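Local coordinates for beta-lactamase (Klebsiella pneumoniae, PDB 6M5Q), which probably hydrolyses the ring of beta-lactam antibiotics to give substituted beta-amino acids, as a class C serine beta-lactamase involved in antibiotic resistance, at residues W279-Y284 / V317-T322; G117-G122 / R154-I159; F67-L72 / Y228-T233. The protein carries 1 engineered substitution. All coordinates share one frame; numbering follows the deposited sequence.

Contact 1: W279-Y284 / V317-T322; sequences WEQLPY and VWINKT. With IM2 ((5R)-5-[(1S,2R)-1-formyl-2-hydroxypropyl]-3-[(2-{[(E)-iminomethyl]amino}ethyl)sulfanyl]-4,5-dihydro-1H-pyrrole-2-carbox ylic acid), chain B.
The backbone oxygen of E280 takes the N-H of N320 at 2.8 Å, nearly straight at 161° about the hydrogen; the weaker CA-H of I319 also leans on it, and E280 N returns a longer bond to N320 O. This is the hydrogen-bonded pairing of antiparallel strands 280-283 and 317-322 in the large sheet of the serine beta-lactamase fold. Two residues further on, past the non-hydrogen-bonded pair of Q281 with I319, L282 N reaches W318 O at 3.0 Å and W318 N returns to L282 O at 2.9 Å. L282 and W318 share a face of the sheet and pack on L291 of helix 288-293, a place suited to bulky apolar groups. On the other face I319 lies alongside the CB of Q281. At the ladder's end W279 sets its CB against I319 CG2 at 3.9 Å, the side chains crossing at about a right angle, while its indole edge meets N320 O, 3.7 Å from CE3. K321 and T322 begin the KTG motif of this family. K321 CG stands opposite the backbone N (chi1 -176°), and bends at chi2 and chi4 carry NZ back to T322 O at 2.9 Å, where it also grips ligand carboxylate oxygen O31 at 2.6 Å. Beyond it T322 OG1 accepts the N-H of ligand N26 at 3.1 Å.

Contact 2: G117-G122 / R154-I159; sequences GTHTSG and RVFSNI. Engineered in segment 154-159: F156 (natural residue Tyr). With IM2 ((5R)-5-[(1S,2R)-1-formyl-2-hydroxypropyl]-3-[(2-{[(E)-iminomethyl]amino}ethyl)sulfanyl]-4,5-dihydro-1H-pyrrole-2-carbox ylic acid), chain B.
H119 is the densely packed centre of this contact: its CB lies 3.3 Å from V155 O, and F156 CA sits over one face of its imidazole, a CH-pi contact 4.0 Å from the ring centroid. H119 CD2 and F156 CD1 come to 3.4 Å, the two rings being inclined at 55°. The left-handed backbone position of H119 directs CB toward 154-159, and chi1 -61° then lays the ring under F156 CA. Its own carbonyl accepts V155 N at 2.8 Å, tying the two loops together. Toward solvent the fit is looser. There V155 and G122, both partly exposed, meet through a water that donates to V155 O and accepts a weak bond from G122 N. Glycine suits this bend because its positive phi would jam a side chain against the preceding carbonyl. F156, an engineered substitution for tyrosine, carries C22 of the ligand 3.5 Å above the centre of its ring. S157 OG is bonded to Q124 O and also caps helix 158-171 at G160 N; N158 ND2 donates to ligand O62 at 2.9 Å, while its OD1 takes a bond from K74. Together F156, S157 and N158 occupy the place of the Tyr-X-Asn motif in the class C active site.

Contact 3: F67-L72 / Y228-T233; sequences FEVGSL and YGIKTT. With IM2 ((5R)-5-[(1S,2R)-1-formyl-2-hydroxypropyl]-3-[(2-{[(E)-iminomethyl]amino}ethyl)sulfanyl]-4,5-dihydro-1H-pyrrole-2-carbox ylic acid), chain B.
The phenyl ring of F67 has T232 O beside its edge, near the ring plane, while the phenol of Y228 leads away from segment 67-72 and stands obliquely to ligand methyl C62, which packs 3.5 Å from Y228 CB. F67 belongs to an antiparallel pairing of strands 67-68 and 231-232 in a small sheet that leads into the SXXK motif, whose serine is S71. F67 N donates to T232 O at 2.9 Å and T232 N to F67 O at 3.0 Å; V69 N also donates to I230 O. Apolar branches pack beside these bonds: V69 CG2 touches I230 CG2 at 3.8 Å, and V69 CG1 meets T232 CG2 at 3.7 Å. E68 and K231 run side by side through their CG atoms, but their charged ends part, the carboxylate to Y205, T325 and V218, the ammonium to L195 O and G229 O. Near G70, one water takes the N-H of G70 at 2.9 Å and donates to both Y228 O and I230 O. G70 turns the chain into S71 with a positive phi, a conformation that favours glycine. The serine's OG, held anti to its carbonyl carbon (chi1 -62°), is joined covalently to ligand C7 at 1.4 Å.

From the N terminus, segment 67-72 comes first and finds its partner only at 228-233, so contact 3 closes a long loop, pairing strands 67-68 and 231-232 of the small three-stranded sheet. Within that loop lies contact 2, a shorter closure joining the loop after helix 113-117 to the start of helix 158-171. Contact 1 follows in series, joining neighbouring strands of the large sheet; none of the three cross. All meet the same bound ligand. Contacts 1 and 2 touch through a long, weak ion pair of E280 OE2 with R154 NH1 and through E280 against F156. Contacts 1 and 3 pack K321 and T322 on S71 and L72; contacts 2 and 3 do not touch.

Contact 1: W279-Y284 / V317-T322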
loop_
_atom_site.group_PDB
_atom_site.type_symbol
_atom_site.label_atom_id
_atom_site.label_comp_id
_atom_site.label_asym_id
_atom_site.label_seq_id
_atom_site.Cartn_x
_atom_site.Cartn_y
_atom_site.Cartn_z
ATOM N N TRP A 279 0.850 1.559 -6.858
ATOM C CA TRP A 279 1.082 0.140 -7.128
ATOM C C TRP A 279 2.231 -0.034 -8.128
ATOM O O TRP A 279 2.494 0.836 -8.964
ATOM C CB TRP A 279 -0.174 -0.497 -7.747
ATOM C CG TRP A 279 -1.370 -0.533 -6.848
ATOM C CD1 TRP A 279 -2.495 0.261 -6.921
ATOM C CD2 TRP A 279 -1.579 -1.426 -5.750
ATOM N NE1 TRP A 279 -3.391 -0.088 -5.940
ATOM C CE2 TRP A 279 -2.868 -1.128 -5.212
ATOM C CE3 TRP A 279 -0.825 -2.463 -5.182
ATOM C CZ2 TRP A 279 -3.390 -1.806 -4.117
ATOM C CZ3 TRP A 279 -1.354 -3.147 -4.086
ATOM C CH2 TRP A 279 -2.625 -2.813 -3.580
ATOM N N GLU A 280 2.885 -1.192 -8.058
ATOM C CA GLU A 280 3.914 -1.612 -9.004
ATOM C C GLU A 280 3.470 -2.920 -9.635
ATOM O O GLU A 280 2.792 -3.722 -8.984
ATOM C CB GLU A 280 5.255 -1.905 -8.268
ATOM C CG GLU A 280 5.801 -0.737 -7.491
ATOM C CD GLU A 280 7.170 -1.034 -6.908
ATOM O OE1 GLU A 280 7.702 -2.150 -7.112
ATOM O OE2 GLU A 280 7.707 -0.144 -6.230
ATOM N N GLN A 281 3.853 -3.153 -10.898
ATOM C CA GLN A 281 3.428 -4.380 -11.562
ATOM C C GLN A 281 4.516 -4.915 -12.482
ATOM O O GLN A 281 5.409 -4.182 -12.929
ATOM C CB GLN A 281 2.110 -4.238 -12.311
ATOM C CG GLN A 281 2.226 -3.370 -13.541
ATOM C CD GLN A 281 0.852 -3.106 -14.187
ATOM O OE1 GLN A 281 -0.164 -2.951 -13.514
ATOM N NE2 GLN A 281 0.831 -3.012 -15.529
ATOM N N LEU A 282 4.408 -6.219 -12.769
ATOM C CA LEU A 282 5.229 -6.964 -13.711
ATOM C C LEU A 282 4.308 -7.773 -14.613
ATOM O O LEU A 282 3.206 -8.128 -14.211
ATOM C CB LEU A 282 6.159 -7.937 -12.974
ATOM C CG LEU A 282 7.361 -7.348 -12.237
ATOM C CD1 LEU A 282 7.976 -8.374 -11.330
ATOM C CD2 LEU A 282 8.382 -6.900 -13.249
ATOM N N PRO A 283 4.735 -8.090 -15.833
ATOM C CA PRO A 283 3.953 -9.036 -16.644
ATOM C C PRO A 283 3.830 -10.386 -15.951
ATOM O O PRO A 283 4.739 -10.836 -15.256
ATOM C CB PRO A 283 4.761 -9.143 -17.943
ATOM C CG PRO A 283 5.506 -7.835 -18.020
ATOM C CD PRO A 283 5.835 -7.473 -16.596
ATOM N N TYR A 284 2.662 -11.021 -16.111
ATOM C CA TYR A 284 2.391 -12.340 -15.585
ATOM C C TYR A 284 2.245 -13.310 -16.751
ATOM O O TYR A 284 1.612 -12.965 -17.752
ATOM C CB TYR A 284 1.086 -12.316 -14.780
ATOM C CG TYR A 284 0.719 -13.663 -14.232
ATOM C CD1 TYR A 284 1.158 -14.060 -12.985
ATOM C CD2 TYR A 284 -0.038 -14.557 -14.984
ATOM C CE1 TYR A 284 0.845 -15.313 -12.483
ATOM C CE2 TYR A 284 -0.348 -15.808 -14.495
ATOM C CZ TYR A 284 0.100 -16.177 -13.251
ATOM O OH TYR A 284 -0.229 -17.426 -12.779
ATOM N N VAL A 317 -1.137 -9.405 -15.376
ATOM C CA VAL A 317 -0.037 -8.781 -14.651
ATOM C C VAL A 317 -0.074 -9.224 -13.205
ATOM O O VAL A 317 -1.120 -9.607 -12.679
ATOM C CB VAL A 317 -0.082 -7.232 -14.703
ATOM C CG1 VAL A 317 0.287 -6.714 -16.107
ATOM C CG2 VAL A 317 -1.429 -6.712 -14.264
ATOM N N TRP A 318 1.099 -9.137 -12.573
ATOM C CA TRP A 318 1.282 -9.321 -11.139
ATOM C C TRP A 318 1.378 -7.917 -10.548
ATOM O O TRP A 318 2.322 -7.186 -10.831
ATOM C CB TRP A 318 2.588 -10.071 -10.923
ATOM C CG TRP A 318 3.075 -10.201 -9.513
ATOM C CD1 TRP A 318 3.745 -9.253 -8.776
ATOM C CD2 TRP A 318 3.036 -11.385 -8.702
ATOM N NE1 TRP A 318 4.081 -9.765 -7.545
ATOM C CE2 TRP A 318 3.668 -11.072 -7.473
ATOM C CE3 TRP A 318 2.531 -12.675 -8.896
ATOM C CZ2 TRP A 318 3.792 -12.004 -6.446
ATOM C CZ3 TRP A 318 2.649 -13.593 -7.866
ATOM C CH2 TRP A 318 3.279 -13.252 -6.658
ATOM N N ILE A 319 0.374 -7.515 -9.762
ATOM C CA ILE A 319 0.329 -6.183 -9.150
ATOM C C ILE A 319 0.677 -6.342 -7.684
ATOM O O ILE A 319 0.152 -7.240 -7.022
ATOM C CB ILE A 319 -1.058 -5.543 -9.323
ATOM C CG1 ILE A 319 -1.414 -5.472 -10.810
ATOM C CG2 ILE A 319 -1.056 -4.148 -8.704
ATOM C CD1 ILE A 319 -2.805 -4.928 -11.084
ATOM N N ASN A 320 1.555 -5.488 -7.152
ATOM C CA ASN A 320 1.996 -5.732 -5.780
ATOM C C ASN A 320 2.459 -4.446 -5.111
ATOM O O ASN A 320 2.690 -3.414 -5.753
ATOM C CB ASN A 320 3.046 -6.881 -5.691
ATOM C CG ASN A 320 4.427 -6.524 -6.268
ATOM O OD1 ASN A 320 4.634 -5.476 -6.943
ATOM N ND2 ASN A 320 5.372 -7.391 -6.025
ATOM N N LYS A 321 2.577 -4.537 -3.791
ATOM C CA LYS A 321 3.106 -3.436 -2.995
ATOM C C LYS A 321 3.629 -4.006 -1.686
ATOM O O LYS A 321 2.944 -4.797 -1.038
ATOM C CB LYS A 321 2.003 -2.412 -2.714
ATOM C CG LYS A 321 2.486 -1.161 -1.973
ATOM C CD LYS A 321 3.143 -0.233 -2.938
ATOM C CE LYS A 321 3.952 0.819 -2.197
ATOM N NZ LYS A 321 5.265 0.291 -1.802
ATOM N N THR A 322 4.834 -3.593 -1.294
ATOM C CA THR A 322 5.385 -3.885 0.024
ATOM C C THR A 322 5.189 -2.676 0.927
ATOM O O THR A 322 5.059 -1.543 0.469
ATOM C CB THR A 322 6.890 -4.180 -0.053
ATOM O OG1 THR A 322 7.571 -3.021 -0.532
ATOM C CG2 THR A 322 7.177 -5.337 -0.986
HETATM C C7 IM2 B . 7.245 2.133 3.187
HETATM C C2 IM2 B . 9.642 1.936 0.943
HETATM C C6 IM2 B . 8.397 3.026 3.764
HETATM C C5 IM2 B . 9.305 3.447 2.730
HETATM C C3 IM2 B . 8.634 2.986 0.573
HETATM O O7 IM2 B . 7.166 0.990 3.522
HETATM C C61 IM2 B . 7.767 4.297 4.413
HETATM O O62 IM2 B . 8.804 5.024 5.007
HETATM C C62 IM2 B . 6.733 3.898 5.445
HETATM N N4 IM2 B . 8.518 3.938 1.474
HETATM C C31 IM2 B . 7.648 2.829 -0.557
HETATM O O31 IM2 B . 7.301 1.666 -0.858
HETATM O O32 IM2 B . 7.230 3.852 -1.160
HETATM S S21 IM2 B . 10.813 1.588 -0.396
HETATM C C22 IM2 B . 10.075 0.845 -1.910
HETATM C C23 IM2 B . 9.306 -0.491 -1.804
HETATM N N24 IM2 B . 9.184 -1.154 -3.117
HETATM C C25 IM2 B . 8.032 -1.839 -3.745
HETATM N N26 IM2 B . 6.837 -2.039 -3.331
HETATM C C1 IM2 B . 10.195 2.282 2.164
#

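Contact 2: G117-G122 / R154-I159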
loop_
_atom_site.group_PDB
_atom_site.type_symbol
_atom_site.label_atom_id
_atom_site.label_comp_id
_atom_site.label_asym_id
_atom_site.label_seq_id
_atom_site.Cartn_x
_atom_site.Cartn_y
_atom_site.Cartn_z
ATOM N N GLY A 117 2.376 11.014 -7.681
ATOM C CA GLY A 117 1.670 9.739 -7.647
ATOM C C GLY A 117 2.443 8.546 -8.165
ATOM O O GLY A 117 1.951 7.408 -8.051
ATOM N N THR A 118 3.626 8.776 -8.744
ATOM C CA THR A 118 4.435 7.733 -9.372
ATOM C C THR A 118 5.879 7.750 -8.899
ATOM O O THR A 118 6.735 7.115 -9.515
ATOM C CB THR A 118 4.397 7.864 -10.908
ATOM O OG1 THR A 118 4.859 9.175 -11.262
ATOM C CG2 THR A 118 2.990 7.657 -11.451
ATOM N N HIS A 119 6.189 8.523 -7.867
ATOM C CA HIS A 119 7.546 8.601 -7.334
ATOM C C HIS A 119 8.526 9.202 -8.331
ATOM O O HIS A 119 9.707 8.871 -8.313
ATOM C CB HIS A 119 8.034 7.248 -6.793
ATOM C CG HIS A 119 7.196 6.726 -5.668
ATOM N ND1 HIS A 119 6.856 7.503 -4.581
ATOM C CD2 HIS A 119 6.621 5.515 -5.467
ATOM C CE1 HIS A 119 6.118 6.783 -3.748
ATOM N NE2 HIS A 119 5.964 5.577 -4.262
ATOM N N THR A 120 8.059 10.105 -9.194
ATOM C CA THR A 120 8.937 10.700 -10.191
ATOM C C THR A 120 9.096 12.206 -10.007
ATOM O O THR A 120 9.661 12.874 -10.884
ATOM C CB THR A 120 8.469 10.373 -11.615
ATOM O OG1 THR A 120 7.117 10.762 -11.791
ATOM C CG2 THR A 120 8.641 8.860 -11.949
ATOM N N SER A 121 8.676 12.769 -8.876
ATOM C CA SER A 121 8.970 14.191 -8.667
ATOM C C SER A 121 10.449 14.436 -8.352
ATOM O O SER A 121 10.960 15.531 -8.631
ATOM C CB SER A 121 8.118 14.780 -7.536
ATOM O OG SER A 121 8.572 14.342 -6.251
ATOM N N GLY A 122 11.144 13.458 -7.771
ATOM C CA GLY A 122 12.500 13.655 -7.256
ATOM C C GLY A 122 12.573 13.998 -5.786
ATOM O O GLY A 122 13.689 14.054 -5.228
ATOM N N ARG A 154 12.933 7.728 -10.885
ATOM C CA ARG A 154 12.041 7.216 -9.851
ATOM C C ARG A 154 12.784 7.228 -8.524
ATOM O O ARG A 154 13.867 6.642 -8.399
ATOM C CB ARG A 154 11.553 5.813 -10.191
ATOM C CG ARG A 154 10.384 5.399 -9.292
ATOM C CD ARG A 154 9.732 4.118 -9.757
ATOM N NE ARG A 154 10.636 2.992 -9.593
ATOM C CZ ARG A 154 10.256 1.777 -9.204
ATOM N NH1 ARG A 154 8.980 1.524 -8.916
ATOM N NH2 ARG A 154 11.163 0.819 -9.095
ATOM N N VAL A 155 12.213 7.911 -7.539
ATOM C CA VAL A 155 12.745 7.940 -6.184
ATOM C C VAL A 155 11.542 7.750 -5.277
ATOM O O VAL A 155 10.645 8.596 -5.258
ATOM C CB VAL A 155 13.433 9.271 -5.862
ATOM C CG1 VAL A 155 13.778 9.346 -4.380
ATOM C CG2 VAL A 155 14.684 9.470 -6.743
ATOM N N PHE A 156 11.498 6.642 -4.548
ATOM C CA PHE A 156 10.376 6.429 -3.645
ATOM C C PHE A 156 10.356 7.548 -2.621
ATOM O O PHE A 156 11.399 7.909 -2.071
ATOM C CB PHE A 156 10.507 5.077 -2.949
ATOM C CG PHE A 156 10.368 3.922 -3.887
ATOM C CD1 PHE A 156 9.116 3.472 -4.259
ATOM C CD2 PHE A 156 11.493 3.317 -4.430
ATOM C CE1 PHE A 156 8.975 2.418 -5.152
ATOM C CE2 PHE A 156 11.366 2.258 -5.321
ATOM C CZ PHE A 156 10.100 1.810 -5.680
ATOM N N SER A 157 9.175 8.117 -2.379
ATOM C CA SER A 157 9.101 9.326 -1.572
ATOM C C SER A 157 7.888 9.323 -0.655
ATOM O O SER A 157 6.752 9.247 -1.134
ATOM C CB SER A 157 9.076 10.567 -2.461
ATOM O OG SER A 157 8.999 11.732 -1.652
ATOM N N ASN A 158 8.117 9.462 0.657
ATOM C CA ASN A 158 6.989 9.709 1.549
ATOM C C ASN A 158 6.459 11.120 1.390
ATOM O O ASN A 158 5.253 11.346 1.544
ATOM C CB ASN A 158 7.380 9.498 3.005
ATOM C CG ASN A 158 7.753 8.055 3.308
ATOM O OD1 ASN A 158 7.447 7.135 2.546
ATOM N ND2 ASN A 158 8.372 7.845 4.465
ATOM N N ILE A 159 7.335 12.089 1.097
ATOM C CA ILE A 159 6.887 13.470 0.909
ATOM C C ILE A 159 5.979 13.571 -0.305
ATOM O O ILE A 159 4.907 14.177 -0.241
ATOM C CB ILE A 159 8.087 14.422 0.769
ATOM C CG1 ILE A 159 9.120 14.169 1.859
ATOM C CG2 ILE A 159 7.606 15.867 0.790
ATOM C CD1 ILE A 159 10.348 15.063 1.698
HETATM C C7 IM2 B . 7.245 2.133 3.187
HETATM C C2 IM2 B . 9.642 1.936 0.943
HETATM C C6 IM2 B . 8.397 3.026 3.764
HETATM C C5 IM2 B . 9.305 3.447 2.730
HETATM C C3 IM2 B . 8.634 2.986 0.573
HETATM O O7 IM2 B . 7.166 0.990 3.522
HETATM C C61 IM2 B . 7.767 4.297 4.413
HETATM O O62 IM2 B . 8.804 5.024 5.007
HETATM C C62 IM2 B . 6.733 3.898 5.445
HETATM N N4 IM2 B . 8.518 3.938 1.474
HETATM C C31 IM2 B . 7.648 2.829 -0.557
HETATM O O31 IM2 B . 7.301 1.666 -0.858
HETATM O O32 IM2 B . 7.230 3.852 -1.160
HETATM S S21 IM2 B . 10.813 1.588 -0.396
HETATM C C22 IM2 B . 10.075 0.845 -1.910
HETATM C C23 IM2 B . 9.306 -0.491 -1.804
HETATM N N24 IM2 B . 9.184 -1.154 -3.117
HETATM C C25 IM2 B . 8.032 -1.839 -3.745
HETATM N N26 IM2 B . 6.837 -2.039 -3.331
HETATM C C1 IM2 B . 10.195 2.282 2.164
HETATM O O HOH W 1 10.471 11.274 -5.750
#

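Contact 3: F67-L72 / Y228-T233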
loop_
_atom_site.group_PDB
_atom_site.type_symbol
_atom_site.label_atom_id
_atom_site.label_comp_id
_atom_site.label_asym_id
_atom_site.label_seq_id
_atom_site.Cartn_x
_atom_site.Cartn_y
_atom_site.Cartn_z
ATOM N N PHE A 67 -2.599 -4.722 12.187
ATOM C CA PHE A 67 -1.179 -4.573 11.935
ATOM C C PHE A 67 -0.940 -3.232 11.259
ATOM O O PHE A 67 -1.763 -2.769 10.455
ATOM C CB PHE A 67 -0.714 -5.649 10.939
ATOM C CG PHE A 67 -0.760 -7.069 11.481
ATOM C CD1 PHE A 67 -1.933 -7.802 11.466
ATOM C CD2 PHE A 67 0.392 -7.690 11.958
ATOM C CE1 PHE A 67 -1.968 -9.119 11.927
ATOM C CE2 PHE A 67 0.350 -9.026 12.420
ATOM C CZ PHE A 67 -0.822 -9.725 12.395
ATOM N N GLU A 68 0.218 -2.630 11.534
ATOM C CA GLU A 68 0.666 -1.519 10.702
ATOM C C GLU A 68 1.099 -2.065 9.351
ATOM O O GLU A 68 1.731 -3.117 9.268
ATOM C CB GLU A 68 1.854 -0.827 11.363
ATOM C CG GLU A 68 1.506 -0.211 12.716
ATOM C CD GLU A 68 2.699 0.290 13.502
ATOM O OE1 GLU A 68 3.848 0.303 13.003
ATOM O OE2 GLU A 68 2.470 0.665 14.663
ATOM N N VAL A 69 0.768 -1.347 8.281
ATOM C CA VAL A 69 1.141 -1.781 6.938
ATOM C C VAL A 69 2.092 -0.825 6.243
ATOM O O VAL A 69 2.466 -1.070 5.093
ATOM C CB VAL A 69 -0.081 -2.094 6.060
ATOM C CG1 VAL A 69 -0.901 -3.205 6.730
ATOM C CG2 VAL A 69 -0.905 -0.830 5.793
ATOM N N GLY A 70 2.537 0.218 6.917
ATOM C CA GLY A 70 3.589 1.045 6.359
ATOM C C GLY A 70 3.220 1.572 4.989
ATOM O O GLY A 70 2.111 2.081 4.778
ATOM N N SER A 71 4.143 1.429 4.032
ATOM C CA SER A 71 3.946 2.003 2.706
ATOM C C SER A 71 2.813 1.375 1.905
ATOM O O SER A 71 2.455 1.946 0.865
ATOM C CB SER A 71 5.240 1.974 1.887
ATOM O OG SER A 71 6.248 2.756 2.523
ATOM N N LEU A 72 2.171 0.297 2.371
ATOM C CA LEU A 72 0.904 -0.048 1.716
ATOM C C LEU A 72 -0.083 1.103 1.822
ATOM O O LEU A 72 -1.005 1.207 0.999
ATOM C CB LEU A 72 0.252 -1.287 2.336
ATOM C CG LEU A 72 0.885 -2.661 2.160
ATOM C CD1 LEU A 72 -0.067 -3.767 2.587
ATOM C CD2 LEU A 72 1.258 -2.829 0.779
ATOM N N TYR A 228 2.256 6.245 5.652
ATOM C CA TYR A 228 2.431 5.089 6.528
ATOM C C TYR A 228 1.373 5.006 7.626
ATOM O O TYR A 228 1.604 4.313 8.624
ATOM C CB TYR A 228 3.881 5.060 7.137
ATOM C CG TYR A 228 4.257 6.332 7.877
ATOM C CD1 TYR A 228 3.878 6.550 9.200
ATOM C CD2 TYR A 228 4.973 7.333 7.235
ATOM C CE1 TYR A 228 4.205 7.741 9.865
ATOM C CE2 TYR A 228 5.306 8.529 7.900
ATOM C CZ TYR A 228 4.910 8.710 9.202
ATOM O OH TYR A 228 5.215 9.873 9.895
ATOM N N GLY A 229 0.208 5.624 7.464
ATOM C CA GLY A 229 -0.723 5.695 8.573
ATOM C C GLY A 229 -1.672 4.535 8.781
ATOM O O GLY A 229 -2.349 4.521 9.814
ATOM N N ILE A 230 -1.819 3.603 7.851
ATOM C CA ILE A 230 -2.913 2.628 7.942
ATOM C C ILE A 230 -2.568 1.505 8.915
ATOM O O ILE A 230 -1.485 0.891 8.857
ATOM C CB ILE A 230 -3.253 2.073 6.550
ATOM C CG1 ILE A 230 -3.850 3.167 5.636
ATOM C CG2 ILE A 230 -4.172 0.835 6.642
ATOM C CD1 ILE A 230 -5.301 3.515 5.934
ATOM N N LYS A 231 -3.522 1.195 9.789
ATOM C CA LYS A 231 -3.536 -0.026 10.590
ATOM C C LYS A 231 -4.794 -0.792 10.213
ATOM O O LYS A 231 -5.878 -0.193 10.144
ATOM C CB LYS A 231 -3.572 0.320 12.092
ATOM C CG LYS A 231 -2.333 1.085 12.580
ATOM C CD LYS A 231 -2.528 2.633 12.537
ATOM C CE LYS A 231 -1.216 3.394 12.552
ATOM N NZ LYS A 231 -1.554 4.822 12.538
ATOM N N THR A 232 -4.673 -2.092 9.939
ATOM C CA THR A 232 -5.797 -2.816 9.349
ATOM C C THR A 232 -5.655 -4.308 9.617
ATOM O O THR A 232 -4.619 -4.779 10.103
ATOM C CB THR A 232 -5.873 -2.504 7.847
ATOM O OG1 THR A 232 -7.038 -3.108 7.271
ATOM C CG2 THR A 232 -4.609 -2.977 7.126
ATOM N N THR A 233 -6.719 -5.040 9.313
ATOM C CA THR A 233 -6.718 -6.495 9.422
ATOM C C THR A 233 -6.436 -7.105 8.051
ATOM O O THR A 233 -6.664 -6.493 7.004
ATOM C CB THR A 233 -8.067 -7.026 9.899
ATOM O OG1 THR A 233 -9.034 -6.746 8.886
ATOM C CG2 THR A 233 -8.484 -6.392 11.224
HETATM C C7 IM2 B . 7.245 2.133 3.187
HETATM C C2 IM2 B . 9.642 1.936 0.943
HETATM C C6 IM2 B . 8.397 3.026 3.764
HETATM C C5 IM2 B . 9.305 3.447 2.730
HETATM C C3 IM2 B . 8.634 2.986 0.573
HETATM O O7 IM2 B . 7.166 0.990 3.522
HETATM C C61 IM2 B . 7.767 4.297 4.413
HETATM O O62 IM2 B . 8.804 5.024 5.007
HETATM C C62 IM2 B . 6.733 3.898 5.445
HETATM N N4 IM2 B . 8.518 3.938 1.474
HETATM C C31 IM2 B . 7.648 2.829 -0.557
HETATM O O31 IM2 B . 7.301 1.666 -0.858
HETATM O O32 IM2 B . 7.230 3.852 -1.160
HETATM S S21 IM2 B . 10.813 1.588 -0.396
HETATM C C22 IM2 B . 10.075 0.845 -1.910
HETATM C C23 IM2 B . 9.306 -0.491 -1.804
HETATM N N24 IM2 B . 9.184 -1.154 -3.117
HETATM C C25 IM2 B . 8.032 -1.839 -3.745
HETATM N N26 IM2 B . 6.837 -2.039 -3.331
HETATM C C1 IM2 B . 10.195 2.282 2.164
HETATM O O HOH W 2 1.235 1.626 9.119
#